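Local coordinates for protein HAD hydrolase, family IA, variant 3 (Entamoeba histolytica, PDB 6W04) that binds a magnesium ion and is probably a hydrolase of the haloacid dehalogenase superfamily, possibly acting in carbohydrate metabolism, at residues M1-F6 with L157-S162; S83-C88 with Q121-E126; D89-L94 with H207-I212; T183-A188 with C202-H207. All coordinates share one frame; numbering follows the deposited sequence.

Contact 1: M1-F6 with L157-S162; sequences MEAVLF and LGVSIS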
loop_
_atom_site.group_PDB
_atom_site.type_symbol
_atom_site.label_atom_id
_atom_site.label_comp_id
_atom_site.label_asym_id
_atom_site.label_seq_id
_atom_site.Cartn_x
_atom_site.Cartn_y
_atom_site.Cartn_z
ATOM N N MET A 1 15.568 -5.887 -15.323
ATOM C CA MET A 1 14.396 -5.848 -14.452
ATOM C C MET A 1 13.491 -7.046 -14.715
ATOM O O MET A 1 13.077 -7.286 -15.846
ATOM C CB MET A 1 13.618 -4.548 -14.651
ATOM C CG MET A 1 12.283 -4.530 -13.932
ATOM S SD MET A 1 11.379 -2.975 -14.066
ATOM C CE MET A 1 11.207 -2.824 -15.836
ATOM N N GLU A 2 13.181 -7.798 -13.662
ATOM C CA GLU A 2 12.409 -9.020 -13.825
ATOM C C GLU A 2 10.936 -8.854 -13.481
ATOM O O GLU A 2 10.108 -9.584 -14.036
ATOM C CB GLU A 2 13.017 -10.151 -12.980
ATOM C CG GLU A 2 14.346 -10.665 -13.547
ATOM C CD GLU A 2 14.957 -11.803 -12.742
ATOM O OE1 GLU A 2 14.233 -12.436 -11.955
ATOM O OE2 GLU A 2 16.170 -12.071 -12.900
ATOM N N ALA A 3 10.585 -7.907 -12.611
ATOM C CA ALA A 3 9.198 -7.740 -12.212
ATOM C C ALA A 3 9.011 -6.370 -11.585
ATOM O O ALA A 3 9.973 -5.692 -11.214
ATOM C CB ALA A 3 8.754 -8.835 -11.233
ATOM N N VAL A 4 7.746 -5.973 -11.492
ATOM C CA VAL A 4 7.316 -4.791 -10.751
ATOM C C VAL A 4 6.337 -5.233 -9.677
ATOM O O VAL A 4 5.376 -5.954 -9.968
ATOM C CB VAL A 4 6.647 -3.753 -11.668
ATOM C CG1 VAL A 4 6.168 -2.553 -10.854
ATOM C CG2 VAL A 4 7.579 -3.359 -12.798
ATOM N N LEU A 5 6.559 -4.790 -8.445
ATOM C CA LEU A 5 5.669 -5.128 -7.336
ATOM C C LEU A 5 5.018 -3.832 -6.877
ATOM O O LEU A 5 5.711 -2.933 -6.389
ATOM C CB LEU A 5 6.447 -5.803 -6.202
ATOM C CG LEU A 5 7.429 -6.882 -6.695
ATOM C CD1 LEU A 5 8.256 -7.481 -5.536
ATOM C CD2 LEU A 5 6.673 -7.975 -7.484
ATOM N N PHE A 6 3.700 -3.711 -7.072
ATOM C CA PHE A 6 2.972 -2.512 -6.651
ATOM C C PHE A 6 2.358 -2.678 -5.261
ATOM O O PHE A 6 1.544 -3.587 -5.036
ATOM C CB PHE A 6 1.823 -2.177 -7.602
ATOM C CG PHE A 6 2.234 -1.864 -9.024
ATOM C CD1 PHE A 6 2.469 -0.554 -9.412
ATOM C CD2 PHE A 6 2.267 -2.865 -9.984
ATOM C CE1 PHE A 6 2.794 -0.243 -10.741
ATOM C CE2 PHE A 6 2.614 -2.571 -11.312
ATOM C CZ PHE A 6 2.863 -1.267 -11.685
ATOM N N LEU A 157 5.751 -14.614 -8.473
ATOM C CA LEU A 157 6.004 -14.355 -9.884
ATOM C C LEU A 157 7.173 -15.166 -10.429
ATOM O O LEU A 157 7.429 -15.117 -11.638
ATOM C CB LEU A 157 6.251 -12.864 -10.108
ATOM C CG LEU A 157 5.056 -11.951 -9.828
ATOM C CD1 LEU A 157 5.400 -10.503 -10.171
ATOM C CD2 LEU A 157 3.843 -12.427 -10.614
ATOM N N GLY A 158 7.872 -15.914 -9.579
ATOM C CA GLY A 158 8.970 -16.746 -10.033
ATOM C C GLY A 158 10.206 -15.976 -10.438
ATOM O O GLY A 158 10.944 -16.426 -11.318
ATOM N N VAL A 159 10.456 -14.831 -9.802
ATOM C CA VAL A 159 11.532 -13.923 -10.172
ATOM C C VAL A 159 12.434 -13.705 -8.960
ATOM O O VAL A 159 12.086 -14.036 -7.829
ATOM C CB VAL A 159 10.998 -12.574 -10.695
ATOM C CG1 VAL A 159 10.156 -12.780 -11.957
ATOM C CG2 VAL A 159 10.185 -11.861 -9.597
ATOM N N SER A 160 13.610 -13.142 -9.213
ATOM C CA SER A 160 14.560 -12.827 -8.159
ATOM C C SER A 160 14.240 -11.449 -7.586
ATOM O O SER A 160 14.065 -10.487 -8.342
ATOM C CB SER A 160 15.993 -12.873 -8.698
ATOM O OG SER A 160 16.754 -11.804 -8.162
ATOM N N ILE A 161 14.157 -11.366 -6.249
ATOM C CA ILE A 161 13.709 -10.133 -5.585
ATOM C C ILE A 161 14.603 -8.959 -5.954
ATOM O O ILE A 161 14.129 -7.827 -6.110
ATOM C CB ILE A 161 13.640 -10.321 -4.051
ATOM C CG1 ILE A 161 13.124 -9.051 -3.363
ATOM C CG2 ILE A 161 15.020 -10.672 -3.470
ATOM C CD1 ILE A 161 11.710 -8.656 -3.780
ATOM N N SER A 162 15.903 -9.205 -6.125
ATOM C CA SER A 162 16.823 -8.093 -6.326
ATOM C C SER A 162 16.757 -7.527 -7.734
ATOM O O SER A 162 17.448 -6.548 -8.027
ATOM C CB SER A 162 18.259 -8.517 -5.994
ATOM O OG SER A 162 18.643 -9.644 -6.754
#

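Contact 2: S83-C88 with Q121-E126; sequences SDIKLC and QKYHLE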
loop_
_atom_site.group_PDB
_atom_site.type_symbol
_atom_site.label_atom_id
_atom_site.label_comp_id
_atom_site.label_asym_id
_atom_site.label_seq_id
_atom_site.Cartn_x
_atom_site.Cartn_y
_atom_site.Cartn_z
ATOM N N SER A 83 -17.181 6.012 -3.365
ATOM C CA SER A 83 -16.304 7.107 -3.759
ATOM C C SER A 83 -15.958 7.014 -5.251
ATOM O O SER A 83 -16.269 6.030 -5.935
ATOM C CB SER A 83 -15.010 7.073 -2.946
ATOM O OG SER A 83 -14.148 6.083 -3.493
ATOM N N ASP A 84 -15.327 8.073 -5.778
ATOM C CA ASP A 84 -14.837 8.049 -7.156
ATOM C C ASP A 84 -13.313 8.031 -7.185
ATOM O O ASP A 84 -12.698 8.448 -8.165
ATOM C CB ASP A 84 -15.398 9.216 -7.980
ATOM C CG ASP A 84 -14.893 10.579 -7.509
ATOM O OD1 ASP A 84 -14.081 10.639 -6.567
ATOM O OD2 ASP A 84 -15.322 11.598 -8.089
ATOM N N ILE A 85 -12.694 7.572 -6.108
ATOM C CA ILE A 85 -11.243 7.401 -6.106
ATOM C C ILE A 85 -10.865 6.424 -7.209
ATOM O O ILE A 85 -11.385 5.304 -7.270
ATOM C CB ILE A 85 -10.774 6.918 -4.741
ATOM C CG1 ILE A 85 -11.098 7.981 -3.685
ATOM C CG2 ILE A 85 -9.279 6.556 -4.777
ATOM C CD1 ILE A 85 -11.004 7.421 -2.248
ATOM N N LYS A 86 -9.986 6.855 -8.105
ATOM C CA LYS A 86 -9.584 6.083 -9.276
ATOM C C LYS A 86 -8.161 5.561 -9.094
ATOM O O LYS A 86 -7.399 6.051 -8.248
ATOM C CB LYS A 86 -9.654 6.940 -10.544
ATOM C CG LYS A 86 -11.052 7.384 -10.920
ATOM C CD LYS A 86 -11.028 8.385 -12.069
ATOM C CE LYS A 86 -12.438 8.869 -12.393
ATOM N NZ LYS A 86 -13.105 9.459 -11.189
ATOM N N LEU A 87 -7.797 4.579 -9.920
ATOM C CA LEU A 87 -6.400 4.172 -9.982
ATOM C C LEU A 87 -5.540 5.366 -10.378
ATOM O O LEU A 87 -5.933 6.177 -11.215
ATOM C CB LEU A 87 -6.214 3.029 -10.975
ATOM C CG LEU A 87 -6.711 1.653 -10.546
ATOM C CD1 LEU A 87 -6.580 0.675 -11.697
ATOM C CD2 LEU A 87 -5.957 1.140 -9.333
ATOM N N CYS A 88 -4.367 5.472 -9.751
ATOM C CA CYS A 88 -3.487 6.619 -9.924
ATOM C C CYS A 88 -3.201 6.878 -11.405
ATOM O O CYS A 88 -3.145 5.949 -12.223
ATOM C CB CYS A 88 -2.184 6.375 -9.144
ATOM S SG CYS A 88 -0.960 7.682 -9.313
ATOM N N GLN A 121 -13.257 -5.808 -6.972
ATOM C CA GLN A 121 -14.589 -5.490 -7.458
ATOM C C GLN A 121 -14.635 -4.092 -8.077
ATOM O O GLN A 121 -15.104 -3.908 -9.208
ATOM C CB GLN A 121 -15.567 -5.602 -6.283
ATOM C CG GLN A 121 -16.944 -6.139 -6.560
ATOM C CD GLN A 121 -17.629 -6.641 -5.275
ATOM O OE1 GLN A 121 -18.632 -7.351 -5.339
ATOM N NE2 GLN A 121 -17.075 -6.275 -4.104
ATOM N N LYS A 122 -14.146 -3.092 -7.343
ATOM C CA LYS A 122 -14.308 -1.698 -7.765
ATOM C C LYS A 122 -13.391 -1.361 -8.938
ATOM O O LYS A 122 -13.780 -0.624 -9.847
ATOM C CB LYS A 122 -14.021 -0.755 -6.578
ATOM C CG LYS A 122 -14.135 0.737 -6.933
ATOM C CD LYS A 122 -13.921 1.645 -5.702
ATOM C CE LYS A 122 -14.166 3.131 -6.086
ATOM N NZ LYS A 122 -15.604 3.398 -6.414
ATOM N N TYR A 123 -12.172 -1.881 -8.940
ATOM C CA TYR A 123 -11.206 -1.468 -9.942
ATOM C C TYR A 123 -11.019 -2.472 -11.072
ATOM O O TYR A 123 -10.184 -2.232 -11.951
ATOM C CB TYR A 123 -9.866 -1.153 -9.259
ATOM C CG TYR A 123 -10.033 0.014 -8.303
ATOM C CD1 TYR A 123 -10.285 1.289 -8.791
ATOM C CD2 TYR A 123 -10.001 -0.167 -6.916
ATOM C CE1 TYR A 123 -10.478 2.380 -7.923
ATOM C CE2 TYR A 123 -10.215 0.916 -6.047
ATOM C CZ TYR A 123 -10.450 2.184 -6.561
ATOM O OH TYR A 123 -10.632 3.284 -5.738
ATOM N N HIS A 124 -11.788 -3.562 -11.102
ATOM C CA HIS A 124 -11.709 -4.534 -12.209
ATOM C C HIS A 124 -10.291 -5.066 -12.366
ATOM O O HIS A 124 -9.788 -5.238 -13.476
ATOM C CB HIS A 124 -12.204 -3.920 -13.519
ATOM C CG HIS A 124 -13.469 -3.142 -13.360
ATOM N ND1 HIS A 124 -14.637 -3.717 -12.907
ATOM C CD2 HIS A 124 -13.743 -1.831 -13.561
ATOM C CE1 HIS A 124 -15.584 -2.795 -12.861
ATOM N NE2 HIS A 124 -15.068 -1.644 -13.251
ATOM N N LEU A 125 -9.646 -5.337 -11.234
ATOM C CA LEU A 125 -8.232 -5.685 -11.240
ATOM C C LEU A 125 -7.927 -6.937 -12.047
ATOM O O LEU A 125 -6.798 -7.086 -12.524
ATOM C CB LEU A 125 -7.737 -5.839 -9.808
ATOM C CG LEU A 125 -7.625 -4.545 -9.003
ATOM C CD1 LEU A 125 -7.060 -4.899 -7.624
ATOM C CD2 LEU A 125 -6.746 -3.476 -9.715
ATOM N N GLU A 126 -8.900 -7.830 -12.235
ATOM C CA GLU A 126 -8.656 -9.000 -13.071
ATOM C C GLU A 126 -8.351 -8.625 -14.523
ATOM O O GLU A 126 -7.888 -9.484 -15.283
ATOM C CB GLU A 126 -9.862 -9.946 -13.004
ATOM C CG GLU A 126 -11.057 -9.516 -13.844
ATOM C CD GLU A 126 -11.940 -8.426 -13.211
ATOM O OE1 GLU A 126 -11.673 -7.995 -12.061
ATOM O OE2 GLU A 126 -12.919 -8.008 -13.883
#

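Contact 3: D89-L94 with H207-I212; sequences DGAINL and HTFNEI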
loop_
_atom_site.group_PDB
_atom_site.type_symbol
_atom_site.label_atom_id
_atom_site.label_comp_id
_atom_site.label_asym_id
_atom_site.label_seq_id
_atom_site.Cartn_x
_atom_site.Cartn_y
_atom_site.Cartn_z
ATOM N N ASP A 89 -3.066 8.160 -11.753
ATOM C CA ASP A 89 -2.745 8.549 -13.129
ATOM C C ASP A 89 -1.559 7.750 -13.651
ATOM O O ASP A 89 -0.560 7.569 -12.951
ATOM C CB ASP A 89 -2.419 10.043 -13.218
ATOM C CG ASP A 89 -3.640 10.934 -13.088
ATOM O OD1 ASP A 89 -4.778 10.424 -13.090
ATOM O OD2 ASP A 89 -3.447 12.159 -12.979
ATOM N N GLY A 90 -1.676 7.271 -14.886
ATOM C CA GLY A 90 -0.599 6.540 -15.521
ATOM C C GLY A 90 -0.496 5.079 -15.143
ATOM O O GLY A 90 0.208 4.329 -15.833
ATOM N N ALA A 91 -1.184 4.639 -14.088
ATOM C CA ALA A 91 -1.042 3.260 -13.641
ATOM C C ALA A 91 -1.492 2.275 -14.713
ATOM O O ALA A 91 -0.750 1.345 -15.066
ATOM C CB ALA A 91 -1.824 3.047 -12.347
ATOM N N ILE A 92 -2.700 2.467 -15.258
ATOM C CA ILE A 92 -3.208 1.516 -16.249
ATOM C C ILE A 92 -2.275 1.453 -17.449
ATOM O O ILE A 92 -1.981 0.367 -17.966
ATOM C CB ILE A 92 -4.653 1.871 -16.662
ATOM C CG1 ILE A 92 -5.596 1.728 -15.458
ATOM C CG2 ILE A 92 -5.129 0.976 -17.794
ATOM C CD1 ILE A 92 -7.058 1.925 -15.800
ATOM N N ASN A 93 -1.774 2.611 -17.892
ATOM C CA ASN A 93 -0.825 2.634 -19.002
ATOM C C ASN A 93 0.409 1.804 -18.694
ATOM O O ASN A 93 0.895 1.056 -19.552
ATOM C CB ASN A 93 -0.405 4.068 -19.317
ATOM C CG ASN A 93 -1.503 4.871 -19.976
ATOM O OD1 ASN A 93 -2.461 4.317 -20.527
ATOM N ND2 ASN A 93 -1.366 6.193 -19.934
ATOM N N LEU A 94 0.955 1.951 -17.483
ATOM C CA LEU A 94 2.103 1.138 -17.100
ATOM C C LEU A 94 1.755 -0.346 -17.125
ATOM O O LEU A 94 2.531 -1.160 -17.641
ATOM C CB LEU A 94 2.607 1.553 -15.713
ATOM C CG LEU A 94 3.950 0.966 -15.285
ATOM C CD1 LEU A 94 4.969 1.145 -16.416
ATOM C CD2 LEU A 94 4.456 1.605 -13.965
ATOM N N HIS A 207 5.333 11.627 -8.547
ATOM C CA HIS A 207 3.981 11.990 -8.128
ATOM C C HIS A 207 2.953 11.005 -8.662
ATOM O O HIS A 207 2.049 10.592 -7.928
ATOM C CB HIS A 207 3.645 13.414 -8.571
ATOM C CG HIS A 207 4.466 14.462 -7.888
ATOM N ND1 HIS A 207 5.507 15.120 -8.511
ATOM C CD2 HIS A 207 4.412 14.954 -6.626
ATOM C CE1 HIS A 207 6.055 15.975 -7.663
ATOM N NE2 HIS A 207 5.408 15.895 -6.515
ATOM N N THR A 208 3.067 10.630 -9.939
ATOM C CA THR A 208 2.155 9.684 -10.578
ATOM C C THR A 208 2.941 8.769 -11.513
ATOM O O THR A 208 4.114 9.010 -11.811
ATOM C CB THR A 208 1.060 10.386 -11.387
ATOM O OG1 THR A 208 1.597 10.779 -12.654
ATOM C CG2 THR A 208 0.530 11.608 -10.663
ATOM N N PHE A 209 2.273 7.725 -12.018
ATOM C CA PHE A 209 2.969 6.805 -12.913
ATOM C C PHE A 209 3.197 7.382 -14.307
ATOM O O PHE A 209 3.939 6.777 -15.087
ATOM C CB PHE A 209 2.224 5.463 -12.973
ATOM C CG PHE A 209 2.213 4.751 -11.645
ATOM C CD1 PHE A 209 3.262 3.912 -11.287
ATOM C CD2 PHE A 209 1.204 5.000 -10.720
ATOM C CE1 PHE A 209 3.284 3.286 -10.043
ATOM C CE2 PHE A 209 1.216 4.389 -9.467
ATOM C CZ PHE A 209 2.251 3.527 -9.129
ATOM N N ASN A 210 2.614 8.543 -14.627
ATOM C CA ASN A 210 2.988 9.254 -15.848
ATOM C C ASN A 210 4.454 9.662 -15.849
ATOM O O ASN A 210 5.007 9.943 -16.916
ATOM C CB ASN A 210 2.140 10.517 -16.036
ATOM C CG ASN A 210 0.687 10.212 -16.340
ATOM O OD1 ASN A 210 0.363 9.166 -16.898
ATOM N ND2 ASN A 210 -0.199 11.133 -15.974
ATOM N N GLU A 211 5.095 9.702 -14.682
ATOM C CA GLU A 211 6.434 10.258 -14.547
ATOM C C GLU A 211 7.527 9.199 -14.573
ATOM O O GLU A 211 8.692 9.519 -14.331
ATOM C CB GLU A 211 6.519 11.072 -13.260
ATOM C CG GLU A 211 5.517 12.217 -13.199
ATOM C CD GLU A 211 5.608 12.986 -11.896
ATOM O OE1 GLU A 211 6.109 12.408 -10.909
ATOM O OE2 GLU A 211 5.193 14.164 -11.864
ATOM N N ILE A 212 7.185 7.951 -14.856
ATOM C CA ILE A 212 8.154 6.866 -14.884
ATOM C C ILE A 212 8.013 6.118 -16.209
ATOM O O ILE A 212 6.908 5.994 -16.750
ATOM C CB ILE A 212 7.961 5.930 -13.668
ATOM C CG1 ILE A 212 9.135 4.965 -13.523
ATOM C CG2 ILE A 212 6.632 5.168 -13.746
ATOM C CD1 ILE A 212 10.445 5.642 -13.235
HETATM O O HOH W 1 2.228 5.391 -17.301
#

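Contact 4: T183-A188 with C202-H207; sequences TPIGIA and CNLAIH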
loop_
_atom_site.group_PDB
_atom_site.type_symbol
_atom_site.label_atom_id
_atom_site.label_comp_id
_atom_site.label_asym_id
_atom_site.label_seq_id
_atom_site.Cartn_x
_atom_site.Cartn_y
_atom_site.Cartn_z
ATOM N N THR A 183 14.372 -2.825 -5.336
ATOM C CA THR A 183 14.717 -1.418 -5.540
ATOM C C THR A 183 13.455 -0.567 -5.479
ATOM O O THR A 183 12.575 -0.709 -6.347
ATOM C CB THR A 183 15.427 -1.223 -6.877
ATOM O OG1 THR A 183 16.686 -1.916 -6.849
ATOM C CG2 THR A 183 15.677 0.262 -7.145
ATOM N N PRO A 184 13.308 0.310 -4.483
ATOM C CA PRO A 184 12.040 1.029 -4.314
ATOM C C PRO A 184 12.013 2.354 -5.055
ATOM O O PRO A 184 13.015 3.068 -5.170
ATOM C CB PRO A 184 11.985 1.267 -2.794
ATOM C CG PRO A 184 13.454 1.498 -2.427
ATOM C CD PRO A 184 14.284 0.665 -3.430
ATOM N N ILE A 185 10.830 2.680 -5.561
ATOM C CA ILE A 185 10.530 3.992 -6.131
ATOM C C ILE A 185 9.361 4.554 -5.331
ATOM O O ILE A 185 8.308 3.912 -5.227
ATOM C CB ILE A 185 10.195 3.913 -7.630
ATOM C CG1 ILE A 185 11.393 3.355 -8.418
ATOM C CG2 ILE A 185 9.748 5.284 -8.150
ATOM C CD1 ILE A 185 11.166 3.206 -9.944
ATOM N N GLY A 186 9.556 5.728 -4.731
ATOM C CA GLY A 186 8.528 6.283 -3.865
ATOM C C GLY A 186 7.409 6.908 -4.681
ATOM O O GLY A 186 7.628 7.443 -5.770
ATOM N N ILE A 187 6.184 6.788 -4.159
ATOM C CA ILE A 187 5.018 7.473 -4.708
ATOM C C ILE A 187 4.654 8.591 -3.744
ATOM O O ILE A 187 4.349 8.333 -2.570
ATOM C CB ILE A 187 3.831 6.521 -4.927
ATOM C CG1 ILE A 187 4.142 5.492 -6.027
ATOM C CG2 ILE A 187 2.595 7.312 -5.311
ATOM C CD1 ILE A 187 4.468 6.101 -7.388
ATOM N N ALA A 188 4.681 9.839 -4.231
ATOM C CA ALA A 188 4.507 11.011 -3.364
ATOM C C ALA A 188 3.022 11.335 -3.122
ATOM O O ALA A 188 2.538 12.434 -3.384
ATOM C CB ALA A 188 5.245 12.211 -3.961
ATOM N N CYS A 202 16.301 5.044 -1.071
ATOM C CA CYS A 202 15.270 5.510 -1.995
ATOM C C CYS A 202 15.893 6.597 -2.855
ATOM O O CYS A 202 16.240 7.670 -2.352
ATOM C CB CYS A 202 14.045 6.047 -1.261
ATOM S SG CYS A 202 12.767 6.696 -2.394
ATOM N N ASN A 203 16.042 6.325 -4.150
ATOM C CA ASN A 203 16.793 7.226 -5.012
ATOM C C ASN A 203 15.963 7.770 -6.158
ATOM O O ASN A 203 16.501 8.460 -7.027
ATOM C CB ASN A 203 18.043 6.522 -5.525
ATOM C CG ASN A 203 18.958 6.138 -4.396
ATOM O OD1 ASN A 203 19.468 7.001 -3.690
ATOM N ND2 ASN A 203 19.146 4.844 -4.194
ATOM N N LEU A 204 14.670 7.492 -6.167
ATOM C CA LEU A 204 13.762 8.053 -7.151
ATOM C C LEU A 204 12.384 8.091 -6.512
ATOM O O LEU A 204 11.984 7.133 -5.851
ATOM C CB LEU A 204 13.738 7.219 -8.439
ATOM C CG LEU A 204 13.033 7.862 -9.636
ATOM C CD1 LEU A 204 13.895 8.954 -10.239
ATOM C CD2 LEU A 204 12.709 6.812 -10.678
ATOM N N ALA A 205 11.684 9.207 -6.669
ATOM C CA ALA A 205 10.306 9.296 -6.210
ATOM C C ALA A 205 9.533 10.104 -7.239
ATOM O O ALA A 205 10.103 10.964 -7.914
ATOM C CB ALA A 205 10.219 9.921 -4.805
ATOM N N ILE A 206 8.244 9.791 -7.396
ATOM C CA ILE A 206 7.419 10.425 -8.416
ATOM C C ILE A 206 6.046 10.739 -7.843
ATOM O O ILE A 206 5.626 10.188 -6.818
ATOM C CB ILE A 206 7.266 9.553 -9.681
ATOM C CG1 ILE A 206 6.603 8.221 -9.310
ATOM C CG2 ILE A 206 8.618 9.369 -10.363
ATOM C CD1 ILE A 206 6.425 7.250 -10.462
ATOM N N HIS A 207 5.333 11.627 -8.547
ATOM C CA HIS A 207 3.981 11.990 -8.128
ATOM C C HIS A 207 2.953 11.005 -8.662
ATOM O O HIS A 207 2.049 10.592 -7.928
ATOM C CB HIS A 207 3.645 13.414 -8.571
ATOM C CG HIS A 207 4.466 14.462 -7.888
ATOM N ND1 HIS A 207 5.507 15.120 -8.511
ATOM C CD2 HIS A 207 4.412 14.954 -6.626
ATOM C CE1 HIS A 207 6.055 15.975 -7.663
ATOM N NE2 HIS A 207 5.408 15.895 -6.515
HETATM O O HOH W 2 15.369 3.894 -5.371
#

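Contact 1: M1-F6 with L157-S162
Glu2, Ala3 and Leu5 meet Leu157, Val159, Ser160 and Ile161 in a mostly apolar contact with one polar clasp, where the loop after helix 148-157 passes the start of strand 3-7. The clasp is the bond from Ser160 N to Glu2 OE1, 2.9 Å long and almost straight, with an N-H...O angle of 177°. The N-H comes in on the syn side of the carboxylate, somewhat out of its plane. Glu2 reaches it with an extended chain, its CG anti to its own carbonyl carbon (chi1 -72°), and slides past Val159, whose CB lies 3.5 Å from Glu2 OE1. Ala3 CB meets two branches, 3.7 Å from Val159 CG2 and 3.9 Å from Leu157 CD1. Strand 3-7 belongs to the parallel sheet of the Rossmann-like HAD core, and Ala3 and Leu5 lie on its face toward helix 148-157; two residues past Leu5, Asp7 is a magnesium ligand. The methyls of Leu5 divide the work: CD2 lies against Leu157 CD1, the two side chains running in opposite directions, while CD1 meets Ile161 CD1 at 4.0 Å, those chains crossing at about a right angle. Gly158, with positive phi, ends the helix in a Schellman motif and turns the chain toward Val159. Ser160 OG bonds to His163 ND1, next to strand 164-168, which pairs with strand 3-7 through Ala3 and Leu5.

Contact 2: S83-C88 with Q121-E126
Tyr123 and Lys122, neighbours in the last turn of helix 113-123, each place a polar side-chain end on a backbone carbonyl of the 83-88 loop. Tyr123 OH donates to Ile85 O over 2.6 Å, and this oxygen lies at the edge of the ring, in its plane. Seen from the acceptor, the hydroxyl stands well above the carbonyl plane, 55° out of it, with a C=O...O angle of 123°. Lys122 NZ donates to Ser83 O at 2.8 Å, likewise from above the carbonyl plane. Its chain leaves with CG anti to the backbone N (chi1 179°), runs straight, and bends at the last torsion, which turns NZ to Ser83 O; CE lies 3.7 Å from Ile85 O. Ile85 CG2 lies 3.7 Å from Tyr123 OH, beside the bond, and the apolar part of the contact is Leu87 CG, 4.0 Å from Tyr123 CD1. Lys122 CG covers the centre of one face of the tyrosine ring, 3.9 Å above its plane. The 83-88 loop leads into the HAD core from helix 62-82, which by comparison with HAD relatives probably belongs to the helical cap, and the two bonds tie this connection to helix 113-123. Further out, Lys122 NZ also donates to Met81 O, so the last turn of helix 62-82 and the loop after it share one ammonium group. Ser83 OG bonds to Leu80 O and weakly receives Ile85 N, while Leu80 and Ile13 pack against both Ile85 and Tyr123.

Contact 3: D89-L94 with H207-I212
The N-terminus of helix 91-100, with Gly90 at its N-cap, meets the ST turn and short 3-10 segment that follow strand 205-206 in the HAD core. Thr208 OG1 receives the N-H of Asn210, which closes the ST turn, and Asp89 O receives Phe209 N at 3.0 Å, an appreciably bent bond with an N-H...O angle of 134°. The same carbonyl oxygen lies near the plane of the Phe209 ring, at its edge. Gly90 is held very close to the opposite backbone, its CA 4.4 Å from that of Phe209; with no side chain and a positive phi, it lets the two backbones come this near. Asn210 bends its side chain back over the glycine, bringing OD1 to 3.1 Å from Gly90 CA, while ND2 lies against Asp89 CB. Phe209, with CG anti to its carbonyl carbon (chi1 -64°), directs its ring into the core, where CD2 meets Ala91 CB at 4.0 Å. On the other ortho carbon, CD1 is touched by Leu94 CD2 at 3.7 Å, the two side chains crossing at about a right angle; that same methyl also reaches Ile212 CG2. Deeper in, Phe167 of strand 164-168 stacks edge-to-face with Phe209, whose side chain is about 8 Å from that of the magnesium ligand Asp7. One water bridges the backbones, donating to Gly90 O at 2.7 Å and to Phe209 O at 3.1 Å.

Contact 4: T183-A188 with C202-H207
Ile187 lays its CD1 against Ile206, 3.6 Å from CG1 and 3.8 Å from CD1. Ile206 holds CG1 between its backbone N and carbonyl carbon (chi1 60°), which brings that branch close to the neighbouring strand. Two residues earlier in each segment, Ile185 and Leu204 lie side by side and point the same way, with Ile185 CD1 4.0 Å from Leu204 CD2. The backbones pair as parallel strands. Gly186 is held through both its N and its O: the N donates to Leu204 O at 3.0 Å and the O accepts from Ile206 N at 2.9 Å. Ala188 N then bonds to Ile206 O at 2.8 Å, nearly along the C=O axis. Gly186 faces Ala205 with a CA separation of 4.2 Å, a close approach at a residue without a side chain. Before the strands pair, a water donates to Pro184 O and accepts from Asn203 N. The two strands and helix 193-197 form a beta-alpha-beta unit at one edge of the HAD sheet. Leu196 of that helix touches Ala188 and Ala205, and Ile185 packs on helix 214-222. Strand 183-187 pairs along its other edge with strand 164-168, which leads to the magnesium ligand Asp169.

Overall arrangement
From the N terminus, strand 3-7 starts the central sheet, and contact 1 closes the longest loop when the chain returns at 157-162. Contact 2 lies wholly within that loop, tying the 83-88 connection after helix 62-82 to the end of helix 113-123. Contact 3 opens at 89-94, directly after 83-88 and before contact 2 closes at 121-126, but closes only at 207-212, so it crosses both contacts 1 and 2. Contact 4 falls within its span, adding the edge strand 205-206 to strand 183-187, and the two share His207. Phe209 joins the set: its ring touches Phe6 of contact 1, Cys88 of contact 2 and Ile187 of contact 4, which ties the 83-88 connection, first strand and sheet edge together.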